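Local structure of peptidylprolyl Isomerase (Naegleria fowleri, 6B4P) at residues L22-T28 with E90-I96; V42-G48 with F119-S125; P97-G103 with N114-M118. The protein probably catalyses the cis-trans isomerisation of peptide bonds preceding proline, as an isomerase of the FKBP type. All coordinates share one frame; numbering follows the deposited sequence.

Contact 1. Residues L22-T28 with E90-I96; sequences LKKKIIT and EKSYFEI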
# COMPACT_ATOMS: atom_id res chain seq x y z
N LEU A 22 2.08 -5.71 -9.86
CA LEU A 22 2.09 -4.88 -8.66
C LEU A 22 3.24 -3.89 -8.83
O LEU A 22 4.39 -4.31 -9.01
CB LEU A 22 2.28 -5.72 -7.40
CG LEU A 22 2.46 -4.98 -6.06
CD1 LEU A 22 1.14 -4.36 -5.65
CD2 LEU A 22 2.97 -5.94 -4.99
N LYS A 23 2.95 -2.60 -8.78
CA LYS A 23 3.96 -1.62 -9.16
C LYS A 23 3.71 -0.32 -8.43
O LYS A 23 2.61 -0.07 -7.94
CB LYS A 23 3.96 -1.41 -10.67
CG LYS A 23 2.59 -0.98 -11.20
CD LYS A 23 2.55 -0.91 -12.71
CE LYS A 23 1.20 -0.37 -13.13
NZ LYS A 23 1.20 0.07 -14.54
N LYS A 24 4.75 0.53 -8.38
CA LYS A 24 4.63 1.80 -7.68
C LYS A 24 5.37 2.91 -8.42
O LYS A 24 6.27 2.67 -9.23
CB LYS A 24 5.16 1.72 -6.24
CG LYS A 24 6.68 1.71 -6.16
CD LYS A 24 7.19 1.58 -4.72
CE LYS A 24 8.70 1.61 -4.69
NZ LYS A 24 9.27 1.48 -3.30
N LYS A 25 4.96 4.14 -8.13
CA LYS A 25 5.68 5.36 -8.48
C LYS A 25 6.06 6.05 -7.19
O LYS A 25 5.21 6.21 -6.30
CB LYS A 25 4.83 6.29 -9.35
CG LYS A 25 4.53 5.76 -10.75
CD LYS A 25 3.30 6.42 -11.36
CE LYS A 25 3.38 7.94 -11.32
NZ LYS A 25 2.13 8.54 -11.87
N ILE A 26 7.32 6.47 -7.06
CA ILE A 26 7.75 7.16 -5.86
C ILE A 26 7.35 8.63 -5.98
O ILE A 26 7.67 9.29 -6.97
CB ILE A 26 9.27 7.01 -5.63
CG1 ILE A 26 9.60 5.53 -5.40
CG2 ILE A 26 9.73 7.84 -4.44
CD1 ILE A 26 11.07 5.23 -5.24
N ILE A 27 6.59 9.11 -5.00
CA ILE A 27 6.18 10.51 -4.96
C ILE A 27 7.20 11.35 -4.22
O ILE A 27 7.67 12.38 -4.71
CB ILE A 27 4.79 10.62 -4.31
CG1 ILE A 27 3.76 9.80 -5.07
CG2 ILE A 27 4.36 12.07 -4.17
CD1 ILE A 27 2.41 9.75 -4.39
N THR A 28 7.56 10.91 -3.01
CA THR A 28 8.54 11.58 -2.17
C THR A 28 9.55 10.55 -1.72
O THR A 28 9.17 9.54 -1.11
CB THR A 28 7.88 12.23 -0.95
OG1 THR A 28 6.82 13.10 -1.39
CG2 THR A 28 8.90 13.02 -0.15
N GLU A 90 9.23 7.23 2.86
CA GLU A 90 8.83 7.25 1.46
C GLU A 90 7.33 7.42 1.33
O GLU A 90 6.55 6.87 2.11
CB GLU A 90 9.29 5.96 0.79
CG GLU A 90 8.88 5.80 -0.67
CD GLU A 90 9.45 4.52 -1.26
OE1 GLU A 90 10.64 4.24 -0.99
OE2 GLU A 90 8.70 3.81 -1.95
N LYS A 91 6.91 8.22 0.35
CA LYS A 91 5.52 8.25 -0.08
C LYS A 91 5.48 7.76 -1.51
O LYS A 91 6.19 8.30 -2.37
CB LYS A 91 4.92 9.66 0.03
CG LYS A 91 3.42 9.70 -0.30
CD LYS A 91 2.82 11.07 0.02
CE LYS A 91 1.36 11.14 -0.40
NZ LYS A 91 0.79 12.50 -0.19
N SER A 92 4.68 6.73 -1.77
CA SER A 92 4.62 6.12 -3.09
C SER A 92 3.18 5.83 -3.46
O SER A 92 2.28 5.78 -2.62
CB SER A 92 5.45 4.84 -3.16
OG SER A 92 6.83 5.21 -3.19
N TYR A 93 2.97 5.68 -4.77
CA TYR A 93 1.67 5.43 -5.36
C TYR A 93 1.68 4.04 -5.98
O TYR A 93 2.53 3.74 -6.81
CB TYR A 93 1.38 6.50 -6.42
CG TYR A 93 0.03 6.45 -7.07
CD1 TYR A 93 -1.14 6.57 -6.32
CD2 TYR A 93 -0.09 6.33 -8.45
CE1 TYR A 93 -2.38 6.56 -6.92
CE2 TYR A 93 -1.33 6.31 -9.05
CZ TYR A 93 -2.47 6.43 -8.29
OH TYR A 93 -3.70 6.43 -8.91
N PHE A 94 0.75 3.20 -5.54
CA PHE A 94 0.73 1.79 -5.91
C PHE A 94 -0.49 1.45 -6.74
O PHE A 94 -1.61 1.86 -6.42
CB PHE A 94 0.72 0.90 -4.66
CG PHE A 94 1.97 0.96 -3.84
CD1 PHE A 94 2.94 -0.02 -3.95
CD2 PHE A 94 2.16 1.99 -2.92
CE1 PHE A 94 4.10 0.03 -3.17
CE2 PHE A 94 3.32 2.03 -2.13
CZ PHE A 94 4.28 1.06 -2.26
N GLU A 95 -0.27 0.68 -7.81
CA GLU A 95 -1.34 -0.02 -8.50
C GLU A 95 -1.35 -1.46 -8.02
O GLU A 95 -0.35 -2.17 -8.17
CB GLU A 95 -1.15 0.04 -10.01
CG GLU A 95 -2.29 -0.61 -10.75
CD GLU A 95 -2.32 -0.24 -12.22
OE1 GLU A 95 -2.39 0.97 -12.54
OE2 GLU A 95 -2.23 -1.16 -13.06
N ILE A 96 -2.47 -1.89 -7.45
CA ILE A 96 -2.57 -3.19 -6.81
C ILE A 96 -3.67 -3.99 -7.49
O ILE A 96 -4.85 -3.82 -7.18
CB ILE A 96 -2.83 -3.05 -5.30
CG1 ILE A 96 -1.74 -2.18 -4.67
CG2 ILE A 96 -2.85 -4.41 -4.63
CD1 ILE A 96 -1.73 -2.20 -3.13
O HOH W 1 -1.07 1.75 -14.68
O HOH W 2 12.13 2.48 -2.44
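A classic beta bulge ends the antiparallel pairing of 22-28 with 90-96: Ile27 and Thr28 both face Lys91, whose O accepts from Ile27 N at 2.8 Å and from Thr28 N at 3.0 Å. Before the bulge the ladder is regular, with Lys25 and Tyr93 joined by two backbone bonds and Lys23 and Glu95 by one sound bond and a weak one from Lys23 N to Glu95 O.

The buried face carries a polar cluster. Lys24 folds CG in over its own backbone (chi1 76°), and the extended chain runs alongside the Phe94 ring. Lys24 CB makes a CH-pi contact over one face, 3.9 Å from the centroid of the Phe94 ring, and CD passes outside the ring's outline, near CE1 and CZ. This path delivers Lys24 NZ to Glu90 OE2 at 2.8 Å, a salt bridge made on the syn lone pair. Ser92 OG donates to the same Glu90 OE2 at 2.6 Å from the anti side, 25° out of the carboxylate plane. A water joins Lys24 NZ to Glu90 OE1, which also accepts from Lys87 N, while Ser85 OG bonds to the lysine. The carboxylate is thus gripped at both oxygens, which would favour its charged form. At the far end of this buried side, Leu22 CD1 packs on Ile96 CG1, facing Leu81 and Trp79 of helix 77-84.

On the other face the salt bridge is long, Lys23 NZ lying 3.9 Å from Glu95 OE2, and a second water bridges NZ to OE1. A bulged antiparallel pair, one face buried and the other partly exposed with charged and aromatic side chains, is here part of the curled FKBP sheet.

Contact 2. Residues V42-G48 with F119-S125; sequences VSVHYTG and FEIELLS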
# COMPACT_ATOMS: atom_id res chain seq x y z
N VAL A 42 4.80 -1.50 11.38
CA VAL A 42 4.94 -0.31 10.55
C VAL A 42 3.73 0.58 10.76
O VAL A 42 2.61 0.12 10.99
CB VAL A 42 5.10 -0.67 9.06
CG1 VAL A 42 6.36 -1.49 8.83
CG2 VAL A 42 3.87 -1.40 8.53
N SER A 43 3.96 1.89 10.67
CA SER A 43 2.90 2.88 10.71
C SER A 43 2.83 3.56 9.35
O SER A 43 3.85 4.07 8.86
CB SER A 43 3.16 3.93 11.80
OG SER A 43 3.06 3.37 13.10
N VAL A 44 1.64 3.56 8.74
CA VAL A 44 1.46 4.14 7.41
C VAL A 44 0.27 5.07 7.41
O VAL A 44 -0.71 4.88 8.14
CB VAL A 44 1.29 3.07 6.31
CG1 VAL A 44 2.51 2.14 6.22
CG2 VAL A 44 0.01 2.27 6.51
N HIS A 45 0.35 6.10 6.57
CA HIS A 45 -0.81 6.86 6.15
C HIS A 45 -1.11 6.47 4.71
O HIS A 45 -0.19 6.31 3.91
CB HIS A 45 -0.58 8.37 6.27
CG HIS A 45 -1.12 8.94 7.54
ND1 HIS A 45 -2.38 8.67 8.00
CD2 HIS A 45 -0.56 9.79 8.44
CE1 HIS A 45 -2.58 9.31 9.14
NE2 HIS A 45 -1.49 9.99 9.43
N TYR A 46 -2.40 6.32 4.39
CA TYR A 46 -2.72 5.86 3.05
C TYR A 46 -4.01 6.50 2.57
O TYR A 46 -4.86 6.93 3.36
CB TYR A 46 -2.88 4.33 3.00
CG TYR A 46 -4.09 3.86 3.77
CD1 TYR A 46 -5.31 3.67 3.13
CD2 TYR A 46 -4.02 3.64 5.14
CE1 TYR A 46 -6.43 3.27 3.85
CE2 TYR A 46 -5.13 3.25 5.86
CZ TYR A 46 -6.33 3.06 5.21
OH TYR A 46 -7.44 2.67 5.91
N THR A 47 -4.16 6.53 1.25
CA THR A 47 -5.41 6.88 0.58
C THR A 47 -5.68 5.83 -0.49
O THR A 47 -4.82 5.60 -1.35
CB THR A 47 -5.36 8.28 -0.02
OG1 THR A 47 -5.12 9.25 1.01
CG2 THR A 47 -6.68 8.62 -0.71
N GLY A 48 -6.85 5.20 -0.43
CA GLY A 48 -7.23 4.17 -1.39
C GLY A 48 -8.29 4.69 -2.34
O GLY A 48 -9.28 5.30 -1.91
N PHE A 119 -3.33 2.91 -4.28
CA PHE A 119 -3.04 3.43 -2.95
C PHE A 119 -1.89 4.41 -3.01
O PHE A 119 -0.83 4.10 -3.57
CB PHE A 119 -2.67 2.33 -1.94
CG PHE A 119 -3.83 1.51 -1.45
CD1 PHE A 119 -4.59 1.93 -0.38
CD2 PHE A 119 -4.13 0.29 -2.04
CE1 PHE A 119 -5.64 1.16 0.10
CE2 PHE A 119 -5.19 -0.47 -1.58
CZ PHE A 119 -5.93 -0.04 -0.51
N GLU A 120 -2.07 5.57 -2.38
CA GLU A 120 -0.95 6.39 -1.92
C GLU A 120 -0.62 5.89 -0.53
O GLU A 120 -1.52 5.82 0.31
CB GLU A 120 -1.30 7.87 -1.86
CG GLU A 120 -1.51 8.55 -3.20
CD GLU A 120 -1.30 10.05 -3.13
OE1 GLU A 120 -1.34 10.60 -2.01
OE2 GLU A 120 -1.09 10.67 -4.19
N ILE A 121 0.63 5.52 -0.28
CA ILE A 121 1.07 5.04 1.03
C ILE A 121 2.31 5.82 1.45
O ILE A 121 3.26 5.95 0.67
CB ILE A 121 1.39 3.53 1.03
CG1 ILE A 121 0.20 2.72 0.51
CG2 ILE A 121 1.81 3.08 2.42
CD1 ILE A 121 0.48 1.22 0.47
N GLU A 122 2.29 6.35 2.66
CA GLU A 122 3.46 6.98 3.27
C GLU A 122 3.90 6.10 4.42
O GLU A 122 3.11 5.83 5.33
CB GLU A 122 3.16 8.39 3.77
CG GLU A 122 4.37 9.06 4.38
CD GLU A 122 4.08 10.48 4.85
OE1 GLU A 122 2.90 10.88 4.85
OE2 GLU A 122 5.04 11.19 5.23
N LEU A 123 5.14 5.62 4.36
CA LEU A 123 5.72 4.80 5.43
C LEU A 123 6.31 5.74 6.47
O LEU A 123 7.40 6.29 6.28
CB LEU A 123 6.77 3.85 4.86
CG LEU A 123 7.47 2.99 5.91
CD1 LEU A 123 6.46 2.25 6.79
CD2 LEU A 123 8.41 2.03 5.23
N LEU A 124 5.60 5.92 7.59
CA LEU A 124 5.98 6.96 8.54
C LEU A 124 7.15 6.54 9.42
O LEU A 124 8.06 7.33 9.67
CB LEU A 124 4.79 7.32 9.43
CG LEU A 124 3.58 7.82 8.65
CD1 LEU A 124 2.36 7.82 9.55
CD2 LEU A 124 3.86 9.22 8.13
N SER A 125 7.11 5.30 9.91
CA SER A 125 8.03 4.82 10.92
C SER A 125 7.74 3.34 11.12
O SER A 125 6.76 2.81 10.59
CB SER A 125 7.88 5.56 12.25
OG SER A 125 6.55 5.40 12.75
O HOH W 3 -2.48 9.82 0.90
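Tyr46 has CG flanked by both N and C of its own backbone (chi1 68°), whereas Phe119 has CG opposite the carbonyl carbon (chi1 -75°); these settings turn both side chains the same way, so that the rings run alongside one another. Tyr46 CD1 meets the edge of the Phe119 ring, 3.9 Å from Phe119 CE1, and the phenyl ring lies against Gly48, its non-hydrogen-bonded partner across the strands, with Phe119 CD1 3.6 Å from Gly48 CA. Trp79 stacks edge-to-face on both rings, and the Tyr46 hydroxyl is held by Asp57 and Arg62.

Along the same face, Val44 CB packs against Ile121 CG2 at 3.9 Å, and Leu123 CD1 reaches Val42 CB. The opposite face is more polar: one water links Thr47 OG1, itself bonded to Ser58, with Glu120 OE1.

Paired backbone bonds join His45 to Glu122 and Thr47 to Glu120. At Ser43 the register slips by one, its O taking Leu124 N at 2.8 Å and its N giving to Ser125 O, a beta bulge. The bulge turns Leu124 toward 42-48, where its CD1 touches His45 CD2 at 3.7 Å. Tyr46, Phe119 and Trp79 together are consistent with the FKBP proline-binding pocket, which such aromatics line in related proteins.

Contact 3. Residues P97-G103 with N114-M118; sequences PSDYAYG and NSTLM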
# COMPACT_ATOMS: atom_id res chain seq x y z
N PRO A 97 -3.32 -4.91 -8.39
CA PRO A 97 -4.33 -5.77 -9.01
C PRO A 97 -5.12 -6.56 -7.98
O PRO A 97 -4.68 -6.78 -6.84
CB PRO A 97 -3.50 -6.71 -9.91
CG PRO A 97 -2.21 -5.96 -10.14
CD PRO A 97 -1.96 -5.22 -8.87
N SER A 98 -6.31 -6.99 -8.39
CA SER A 98 -7.22 -7.68 -7.48
C SER A 98 -6.58 -8.94 -6.90
O SER A 98 -6.82 -9.27 -5.73
CB SER A 98 -8.54 -8.01 -8.19
OG SER A 98 -8.34 -8.91 -9.26
N ASP A 99 -5.74 -9.62 -7.67
CA ASP A 99 -5.10 -10.81 -7.12
C ASP A 99 -4.00 -10.48 -6.12
O ASP A 99 -3.43 -11.41 -5.53
CB ASP A 99 -4.57 -11.73 -8.23
CG ASP A 99 -3.64 -11.03 -9.20
OD1 ASP A 99 -3.82 -9.83 -9.48
OD2 ASP A 99 -2.72 -11.70 -9.73
N TYR A 100 -3.69 -9.20 -5.91
CA TYR A 100 -2.84 -8.75 -4.82
C TYR A 100 -3.65 -8.03 -3.76
O TYR A 100 -3.07 -7.46 -2.82
CB TYR A 100 -1.71 -7.85 -5.33
CG TYR A 100 -0.68 -8.56 -6.19
CD1 TYR A 100 0.51 -9.03 -5.64
CD2 TYR A 100 -0.91 -8.78 -7.54
CE1 TYR A 100 1.44 -9.69 -6.43
CE2 TYR A 100 0.01 -9.43 -8.32
CZ TYR A 100 1.18 -9.89 -7.76
OH TYR A 100 2.10 -10.54 -8.55
N ALA A 101 -4.98 -8.01 -3.90
CA ALA A 101 -5.84 -7.30 -2.96
C ALA A 101 -6.92 -8.25 -2.46
O ALA A 101 -6.60 -9.26 -1.81
CB ALA A 101 -6.43 -6.04 -3.61
N TYR A 102 -8.19 -7.98 -2.76
CA TYR A 102 -9.28 -8.80 -2.25
C TYR A 102 -9.82 -9.78 -3.27
O TYR A 102 -10.81 -10.46 -2.99
CB TYR A 102 -10.40 -7.90 -1.70
CG TYR A 102 -9.92 -7.06 -0.54
CD1 TYR A 102 -9.63 -5.70 -0.71
CD2 TYR A 102 -9.72 -7.61 0.71
CE1 TYR A 102 -9.18 -4.92 0.34
CE2 TYR A 102 -9.27 -6.84 1.78
CZ TYR A 102 -9.00 -5.50 1.59
OH TYR A 102 -8.54 -4.73 2.63
N GLY A 103 -9.17 -9.91 -4.42
CA GLY A 103 -9.56 -10.96 -5.35
C GLY A 103 -10.98 -10.76 -5.84
O GLY A 103 -11.40 -9.64 -6.16
N ASN A 114 -13.86 -7.79 -7.29
CA ASN A 114 -12.86 -7.89 -8.35
C ASN A 114 -12.25 -6.53 -8.72
O ASN A 114 -12.15 -6.16 -9.89
CB ASN A 114 -13.44 -8.58 -9.58
CG ASN A 114 -12.38 -9.02 -10.55
OD1 ASN A 114 -11.21 -9.17 -10.19
ND2 ASN A 114 -12.77 -9.21 -11.81
N SER A 115 -11.78 -5.80 -7.71
CA SER A 115 -11.29 -4.44 -7.89
C SER A 115 -9.76 -4.36 -7.88
O SER A 115 -9.12 -4.77 -6.91
CB SER A 115 -11.80 -3.53 -6.77
OG SER A 115 -13.17 -3.26 -6.91
N THR A 116 -9.20 -3.75 -8.93
CA THR A 116 -7.87 -3.16 -8.83
C THR A 116 -7.93 -1.98 -7.86
O THR A 116 -8.86 -1.17 -7.92
CB THR A 116 -7.40 -2.69 -10.21
OG1 THR A 116 -7.35 -3.80 -11.11
CG2 THR A 116 -6.00 -2.05 -10.12
N LEU A 117 -6.96 -1.89 -6.95
CA LEU A 117 -6.96 -0.82 -5.96
C LEU A 117 -5.74 0.04 -6.16
O LEU A 117 -4.63 -0.48 -6.36
CB LEU A 117 -6.94 -1.37 -4.53
CG LEU A 117 -8.05 -2.36 -4.19
CD1 LEU A 117 -7.89 -2.82 -2.76
CD2 LEU A 117 -9.43 -1.74 -4.41
N MET A 118 -5.93 1.36 -6.10
CA MET A 118 -4.82 2.31 -6.12
C MET A 118 -4.59 2.85 -4.72
O MET A 118 -5.55 3.24 -4.04
CB MET A 118 -5.11 3.46 -7.08
CG MET A 118 -5.62 3.03 -8.44
SD MET A 118 -4.48 1.97 -9.37
CE MET A 118 -3.06 3.03 -9.56
O HOH W 4 -7.34 -6.27 -10.88
O HOH W 5 -9.49 -5.91 -4.39
O HOH W 6 -11.90 -7.26 -5.01
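Ser98 O is gripped by two backbone N-H groups that arrive from opposite faces of its carbonyl plane, Gly103 N at 2.8 Å and Ala101 N at 2.9 Å. The bonds from Ala101 N and, to Pro97 O, from Tyr100 N make a short 3-10 turn at 98-100, and the one from Gly103 N folds the following residues back onto it. Waters join several backbone atoms of 97-103 to 114-118. One water accepts from Tyr102 N at 2.9 Å and donates to Ser115 O at 2.8 Å. Another donates to Gly103 O at 2.7 Å and accepts from Ser115 N, while a third takes Ser98 N and also bonds with Thr116 OG1. Both backbone polar atoms of Ser115 are therefore tied to 97-103 through solvent. Gly103 has positive phi (63°), a conformation that favours glycine, and its O meets the CA-H of Asn114 in a CA-H...O contact.

Side chains meet at two places. Near the chain's surface, Ser98 OG stands 3.0 Å from Asn114 OD1. Deeper in, Leu117 CD1 is the single methyl that serves both apolar contacts: it lies 3.6 Å from Ala101 CB and 3.9 Å from Tyr102 CD1. The leucine crosses the tyrosine side chain at about a right angle. The contact closes the base of the long loop between strands 91-96 and 117-126, a connection that in related FKBPs lies beside the active site, as it probably does here. The 3-10 turn follows the end of strand 91-96: Ala101 also packs on Ile96, and Tyr100 bonds through its backbone to Gly78 of helix 77-84. Leu117, at the start of strand 117-126, pairs by its backbone with Ile96 and rests its side chain on Leu50 of strand 41-50.

Overall arrangement
Followed from the N terminus, the chain first lays down 22-28, which waits for 90-96 before contact 1 closes a loop of 61 intervening residues. Inside that loop lies 42-48, whose partner 119-125 comes only near the C terminus, so contacts 1 and 2 cross along the sequence. Contact 3 opens directly after contact 1 closes and spans just ten residues, nested within the loop of contact 2. Strand 117-126 serves both later contacts and pairs with 91-96, as in Phe94 N to Phe119 O at 2.7 Å. Strands 23-26, 91-96, 117-126 and 41-50 thereby form consecutive neighbours in one curled antiparallel sheet, and contact 3 closes the connection between its two middle members.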